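Local coordinates for clavulanic acid biosynthesis oligopeptide binding protein 2 (Streptomyces clavuligerus, PDB 2WOL) that probably binds peptides as a solute-binding protein of the clavulanic acid biosynthesis pathway, at residues A[322-335]-A[517-529]. Sequence-based numbering, arbitrary orientation.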
loop_
_atom_site.group_PDB
_atom_site.type_symbol
_atom_site.label_atom_id
_atom_site.label_comp_id
_atom_site.label_asym_id
_atom_site.label_seq_id
_atom_site.Cartn_x
_atom_site.Cartn_y
_atom_site.Cartn_z
ATOM N N ARG A 322 -20.836 19.853 1.972
ATOM C CA ARG A 322 -20.143 18.566 1.972
ATOM C C ARG A 322 -21.062 17.444 2.439
ATOM O O ARG A 322 -21.055 16.358 1.869
ATOM C CB ARG A 322 -18.868 18.633 2.813
ATOM C CG ARG A 322 -17.904 19.728 2.350
ATOM C CD ARG A 322 -16.509 19.565 2.935
ATOM N NE ARG A 322 -16.471 19.649 4.395
ATOM C CZ ARG A 322 -16.256 20.769 5.087
ATOM N NH1 ARG A 322 -16.077 21.930 4.462
ATOM N NH2 ARG A 322 -16.228 20.724 6.411
ATOM N N ARG A 323 -21.867 17.720 3.463
ATOM C CA ARG A 323 -22.839 16.740 3.952
ATOM C C ARG A 323 -23.945 16.468 2.937
ATOM O O ARG A 323 -24.400 15.332 2.807
ATOM C CB ARG A 323 -23.418 17.166 5.306
ATOM C CG ARG A 323 -22.377 17.111 6.415
ATOM C CD ARG A 323 -22.914 17.562 7.755
ATOM N NE ARG A 323 -21.873 17.438 8.771
ATOM C CZ ARG A 323 -21.874 18.069 9.943
ATOM N NH1 ARG A 323 -22.874 18.877 10.288
ATOM N NH2 ARG A 323 -20.862 17.886 10.779
ATOM N N ALA A 324 -24.369 17.505 2.214
ATOM C CA ALA A 324 -25.344 17.333 1.144
ATOM C C ALA A 324 -24.847 16.307 0.134
ATOM O O ALA A 324 -25.589 15.417 -0.271
ATOM C CB ALA A 324 -25.631 18.659 0.459
ATOM N N VAL A 325 -23.580 16.427 -0.248
ATOM C CA VAL A 325 -22.971 15.496 -1.191
ATOM C C VAL A 325 -22.971 14.064 -0.636
ATOM O O VAL A 325 -23.301 13.116 -1.355
ATOM C CB VAL A 325 -21.545 15.939 -1.583
ATOM C CG1 VAL A 325 -20.837 14.861 -2.406
ATOM C CG2 VAL A 325 -21.600 17.255 -2.355
ATOM N N GLN A 326 -22.630 13.914 0.643
ATOM C CA GLN A 326 -22.616 12.591 1.267
ATOM C C GLN A 326 -24.014 11.962 1.240
ATOM O O GLN A 326 -24.163 10.809 0.851
ATOM C CB GLN A 326 -22.088 12.660 2.700
ATOM C CG GLN A 326 -20.724 13.347 2.855
ATOM C CD GLN A 326 -19.572 12.402 3.162
ATOM O OE1 GLN A 326 -19.750 11.190 3.326
ATOM N NE2 GLN A 326 -18.377 12.968 3.276
ATOM N N TYR A 327 -25.034 12.725 1.630
ATOM C CA TYR A 327 -26.407 12.213 1.646
ATOM C C TYR A 327 -26.936 11.864 0.258
ATOM O O TYR A 327 -27.714 10.920 0.113
ATOM C CB TYR A 327 -27.356 13.223 2.292
ATOM C CG TYR A 327 -27.314 13.271 3.800
ATOM C CD1 TYR A 327 -26.972 14.449 4.466
ATOM C CD2 TYR A 327 -27.640 12.153 4.565
ATOM C CE1 TYR A 327 -26.941 14.511 5.848
ATOM C CE2 TYR A 327 -27.612 12.203 5.956
ATOM C CZ TYR A 327 -27.263 13.388 6.594
ATOM O OH TYR A 327 -27.231 13.454 7.971
ATOM N N ALA A 328 -26.530 12.636 -0.752
ATOM C CA ALA A 328 -27.041 12.461 -2.117
ATOM C C ALA A 328 -26.255 11.450 -2.952
ATOM O O ALA A 328 -26.551 11.244 -4.126
ATOM C CB ALA A 328 -27.119 13.806 -2.837
ATOM N N ALA A 329 -25.260 10.817 -2.340
ATOM C CA ALA A 329 -24.484 9.785 -3.015
ATOM C C ALA A 329 -25.328 8.528 -3.185
ATOM O O ALA A 329 -25.859 7.988 -2.214
ATOM C CB ALA A 329 -23.213 9.472 -2.222
ATOM N N ASP A 330 -25.476 8.081 -4.430
ATOM C CA ASP A 330 -26.131 6.806 -4.698
ATOM C C ASP A 330 -25.058 5.730 -4.605
ATOM O O ASP A 330 -24.338 5.479 -5.569
ATOM C CB ASP A 330 -26.796 6.821 -6.080
ATOM C CG ASP A 330 -27.566 5.539 -6.387
ATOM O OD1 ASP A 330 -27.275 4.490 -5.781
ATOM O OD2 ASP A 330 -28.466 5.591 -7.252
ATOM N N LYS A 331 -24.951 5.110 -3.432
ATOM C CA LYS A 331 -23.862 4.171 -3.148
ATOM C C LYS A 331 -23.915 2.929 -4.033
ATOM O O LYS A 331 -22.882 2.332 -4.341
ATOM C CB LYS A 331 -23.867 3.758 -1.671
ATOM C CG LYS A 331 -23.727 4.900 -0.640
ATOM C CD LYS A 331 -22.422 5.707 -0.755
ATOM C CE LYS A 331 -21.169 4.862 -0.525
ATOM N NZ LYS A 331 -21.038 4.330 0.867
ATOM N N ILE A 332 -25.125 2.548 -4.429
ATOM C CA ILE A 332 -25.337 1.395 -5.302
ATOM C C ILE A 332 -24.838 1.710 -6.709
ATOM O O ILE A 332 -24.071 0.933 -7.292
ATOM C CB ILE A 332 -26.830 0.966 -5.321
ATOM C CG1 ILE A 332 -27.323 0.626 -3.902
ATOM C CG2 ILE A 332 -27.062 -0.197 -6.295
ATOM C CD1 ILE A 332 -26.529 -0.475 -3.182
ATOM N N LEU A 333 -25.249 2.864 -7.237
ATOM C CA LEU A 333 -24.796 3.340 -8.547
ATOM C C LEU A 333 -23.276 3.509 -8.581
ATOM O O LEU A 333 -22.619 3.158 -9.568
ATOM C CB LEU A 333 -25.475 4.671 -8.894
ATOM C CG LEU A 333 -25.270 5.278 -10.285
ATOM C CD1 LEU A 333 -26.019 4.465 -11.342
ATOM C CD2 LEU A 333 -25.702 6.743 -10.317
ATOM N N LEU A 334 -22.726 4.043 -7.494
ATOM C CA LEU A 334 -21.291 4.285 -7.391
ATOM C C LEU A 334 -20.506 2.977 -7.343
ATOM O O LEU A 334 -19.443 2.863 -7.954
ATOM C CB LEU A 334 -20.976 5.179 -6.186
ATOM C CG LEU A 334 -21.367 6.648 -6.390
ATOM C CD1 LEU A 334 -21.649 7.345 -5.069
ATOM C CD2 LEU A 334 -20.287 7.383 -7.168
ATOM N N GLN A 335 -21.044 1.988 -6.632
ATOM C CA GLN A 335 -20.431 0.663 -6.595
ATOM C C GLN A 335 -20.512 -0.017 -7.960
ATOM O O GLN A 335 -19.561 -0.678 -8.388
ATOM C CB GLN A 335 -21.088 -0.204 -5.528
ATOM C CG GLN A 335 -20.479 -1.592 -5.423
ATOM C CD GLN A 335 -20.976 -2.345 -4.221
ATOM O OE1 GLN A 335 -22.171 -2.329 -3.922
ATOM N NE2 GLN A 335 -20.063 -3.015 -3.517
ATOM N N VAL A 517 -13.074 13.027 11.519
ATOM C CA VAL A 517 -12.883 13.185 10.077
ATOM C C VAL A 517 -14.218 13.098 9.336
ATOM O O VAL A 517 -14.492 13.906 8.455
ATOM C CB VAL A 517 -11.874 12.162 9.503
ATOM C CG1 VAL A 517 -11.845 12.218 7.976
ATOM C CG2 VAL A 517 -10.487 12.421 10.063
ATOM N N MET A 518 -15.054 12.129 9.711
ATOM C CA MET A 518 -16.361 11.996 9.085
ATOM C C MET A 518 -17.296 13.155 9.446
ATOM O O MET A 518 -18.106 13.566 8.621
ATOM C CB MET A 518 -16.982 10.626 9.379
ATOM C CG MET A 518 -16.286 9.467 8.639
ATOM S SD MET A 518 -16.009 9.730 6.864
ATOM C CE MET A 518 -17.694 9.849 6.258
ATOM N N GLU A 519 -17.159 13.695 10.660
ATOM C CA GLU A 519 -17.896 14.912 11.032
ATOM C C GLU A 519 -17.561 16.078 10.092
ATOM O O GLU A 519 -18.442 16.853 9.714
ATOM C CB GLU A 519 -17.624 15.300 12.490
ATOM C CG GLU A 519 -18.276 14.374 13.508
ATOM C CD GLU A 519 -17.783 14.598 14.932
ATOM O OE1 GLU A 519 -16.931 15.487 15.148
ATOM O OE2 GLU A 519 -18.252 13.870 15.835
ATOM N N HIS A 520 -16.288 16.190 9.708
ATOM C CA HIS A 520 -15.854 17.203 8.737
ATOM C C HIS A 520 -16.466 16.991 7.351
ATOM O O HIS A 520 -16.601 17.943 6.580
ATOM C CB HIS A 520 -14.331 17.223 8.607
ATOM C CG HIS A 520 -13.637 17.949 9.716
ATOM N ND1 HIS A 520 -13.654 19.323 9.831
ATOM C CD2 HIS A 520 -12.888 17.494 10.748
ATOM C CE1 HIS A 520 -12.953 19.682 10.892
ATOM N NE2 HIS A 520 -12.478 18.590 11.466
ATOM N N ALA A 521 -16.805 15.736 7.040
ATOM C CA ALA A 521 -17.457 15.357 5.776
ATOM C C ALA A 521 -16.607 15.618 4.517
ATOM O O ALA A 521 -17.130 15.687 3.402
ATOM C CB ALA A 521 -18.854 16.003 5.659
ATOM N N VAL A 522 -15.295 15.741 4.704
ATOM C CA VAL A 522 -14.378 15.994 3.586
ATOM C C VAL A 522 -14.067 14.745 2.755
ATOM O O VAL A 522 -13.639 14.860 1.609
ATOM C CB VAL A 522 -13.063 16.676 4.040
ATOM C CG1 VAL A 522 -13.328 18.115 4.483
ATOM C CG2 VAL A 522 -12.386 15.885 5.155
ATOM N N LEU A 523 -14.295 13.563 3.328
ATOM C CA LEU A 523 -14.081 12.305 2.610
ATOM C C LEU A 523 -15.376 11.507 2.534
ATOM O O LEU A 523 -16.003 11.240 3.561
ATOM C CB LEU A 523 -12.988 11.462 3.282
ATOM C CG LEU A 523 -11.595 12.088 3.444
ATOM C CD1 LEU A 523 -10.641 11.110 4.111
ATOM C CD2 LEU A 523 -11.034 12.551 2.106
ATOM N N LEU A 524 -15.758 11.144 1.311
ATOM C CA LEU A 524 -16.915 10.294 1.055
ATOM C C LEU A 524 -16.428 8.891 0.692
ATOM O O LEU A 524 -15.950 8.666 -0.424
ATOM C CB LEU A 524 -17.774 10.875 -0.076
ATOM C CG LEU A 524 -18.865 10.006 -0.717
ATOM C CD1 LEU A 524 -19.890 9.498 0.305
ATOM C CD2 LEU A 524 -19.564 10.778 -1.824
ATOM N N PRO A 525 -16.539 7.943 1.640
ATOM C CA PRO A 525 -16.116 6.568 1.395
ATOM C C PRO A 525 -17.077 5.895 0.429
ATOM O O PRO A 525 -18.291 6.069 0.549
ATOM C CB PRO A 525 -16.212 5.900 2.775
ATOM C CG PRO A 525 -16.580 6.958 3.743
ATOM C CD PRO A 525 -17.096 8.127 2.991
ATOM N N LEU A 526 -16.536 5.144 -0.525
ATOM C CA LEU A 526 -17.373 4.413 -1.478
ATOM C C LEU A 526 -17.313 2.911 -1.229
ATOM O O LEU A 526 -18.283 2.315 -0.751
ATOM C CB LEU A 526 -16.991 4.749 -2.925
ATOM C CG LEU A 526 -17.076 6.229 -3.322
ATOM C CD1 LEU A 526 -16.647 6.421 -4.765
ATOM C CD2 LEU A 526 -18.480 6.778 -3.108
ATOM N N VAL A 527 -16.174 2.307 -1.549
ATOM C CA VAL A 527 -15.976 0.876 -1.325
ATOM C C VAL A 527 -14.566 0.583 -0.852
ATOM O O VAL A 527 -13.640 1.342 -1.149
ATOM C CB VAL A 527 -16.255 0.022 -2.607
ATOM C CG1 VAL A 527 -17.714 0.142 -3.054
ATOM C CG2 VAL A 527 -15.299 0.385 -3.749
ATOM N N HIS A 528 -14.419 -0.505 -0.103
ATOM C CA HIS A 528 -13.114 -1.125 0.081
ATOM C C HIS A 528 -12.924 -2.096 -1.074
ATOM O O HIS A 528 -13.751 -2.996 -1.300
ATOM C CB HIS A 528 -13.015 -1.846 1.421
ATOM C CG HIS A 528 -12.980 -0.926 2.600
ATOM N ND1 HIS A 528 -12.012 0.042 2.765
ATOM C CD2 HIS A 528 -13.790 -0.835 3.680
ATOM C CE1 HIS A 528 -12.233 0.695 3.892
ATOM N NE2 HIS A 528 -13.303 0.178 4.468
ATOM N N ASP A 529 -11.841 -1.894 -1.813
ATOM C CA ASP A 529 -11.590 -2.636 -3.044
ATOM C C ASP A 529 -11.360 -4.125 -2.795
ATOM O O ASP A 529 -10.844 -4.532 -1.748
ATOM C CB ASP A 529 -10.452 -2.007 -3.856
ATOM C CG ASP A 529 -10.893 -0.750 -4.599
ATOM O OD1 ASP A 529 -11.978 -0.768 -5.227
ATOM O OD2 ASP A 529 -10.156 0.255 -4.558
HETATM O O HOH W 1 -20.239 3.103 -3.307
HETATM O O HOH W 2 -20.541 6.299 2.684
#
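Arg322, Arg323 and Gln326, on one turn of helix 319-327, reach for the backbone carbonyls where helix 503-520 ends and strand 523-534 begins. The contact lies in an alpha/beta lobe of a periplasmic-binding-protein fold, where helices 319-327 and 331-337 lie against a strand of the mixed sheet.

The last turn of helix 503-520 is held by side-chain hydrogen bonds. Arg322 NE and NH2 both donate to the one oxygen His520 O, each at 2.8 Å, and that oxygen lies 2° out of the guanidinium plane; the bend at chi3 (-62°) turns the group to this approach, and Val522 CG1 covers one guanidinium face. Arg323, extended from CG to NE, brings NH2 to Glu519 O at 2.8 Å, while its NE bonds to Tyr365. These donors meet carbonyls at the helix end, where Ala521 leaves helical geometry with positive phi (64°). Gln326 NE2 bridges the turn and the strand, donating to both Ala521 O and Leu523 O from above their carbonyl planes, so both amide protons are used. Gln326 and Leu524 run antiparallel alongside each other, the amide oxygen OE1 in van der Waals contact with the Leu524 CD1 methyl at 3.5 Å.

Apolar packing continues along the strand. Leu524 CD2 meets Ala329 CB at 3.9 Å and, more loosely, Val325 CG1. Farther on, Leu334 stands nearly perpendicular to Leu526, its CD1 meeting Leu526 CD2 at 3.8 Å. Leu526 and Val527 form a classic beta bulge opposite His305 of the neighbouring strand 303-309.

Lys331 and two waters bridge helix 331-337 to the strand at Pro525 and Leu526. Curled by three successive bends, the lysine chain brings NZ to Thr348 O and, weakly, to Pro525 O. One water bridges Lys331 O and, weakly, Leu526 O; the other accepts from Lys331 NZ at 2.7 Å and lies 3.1 Å from Pro525 O.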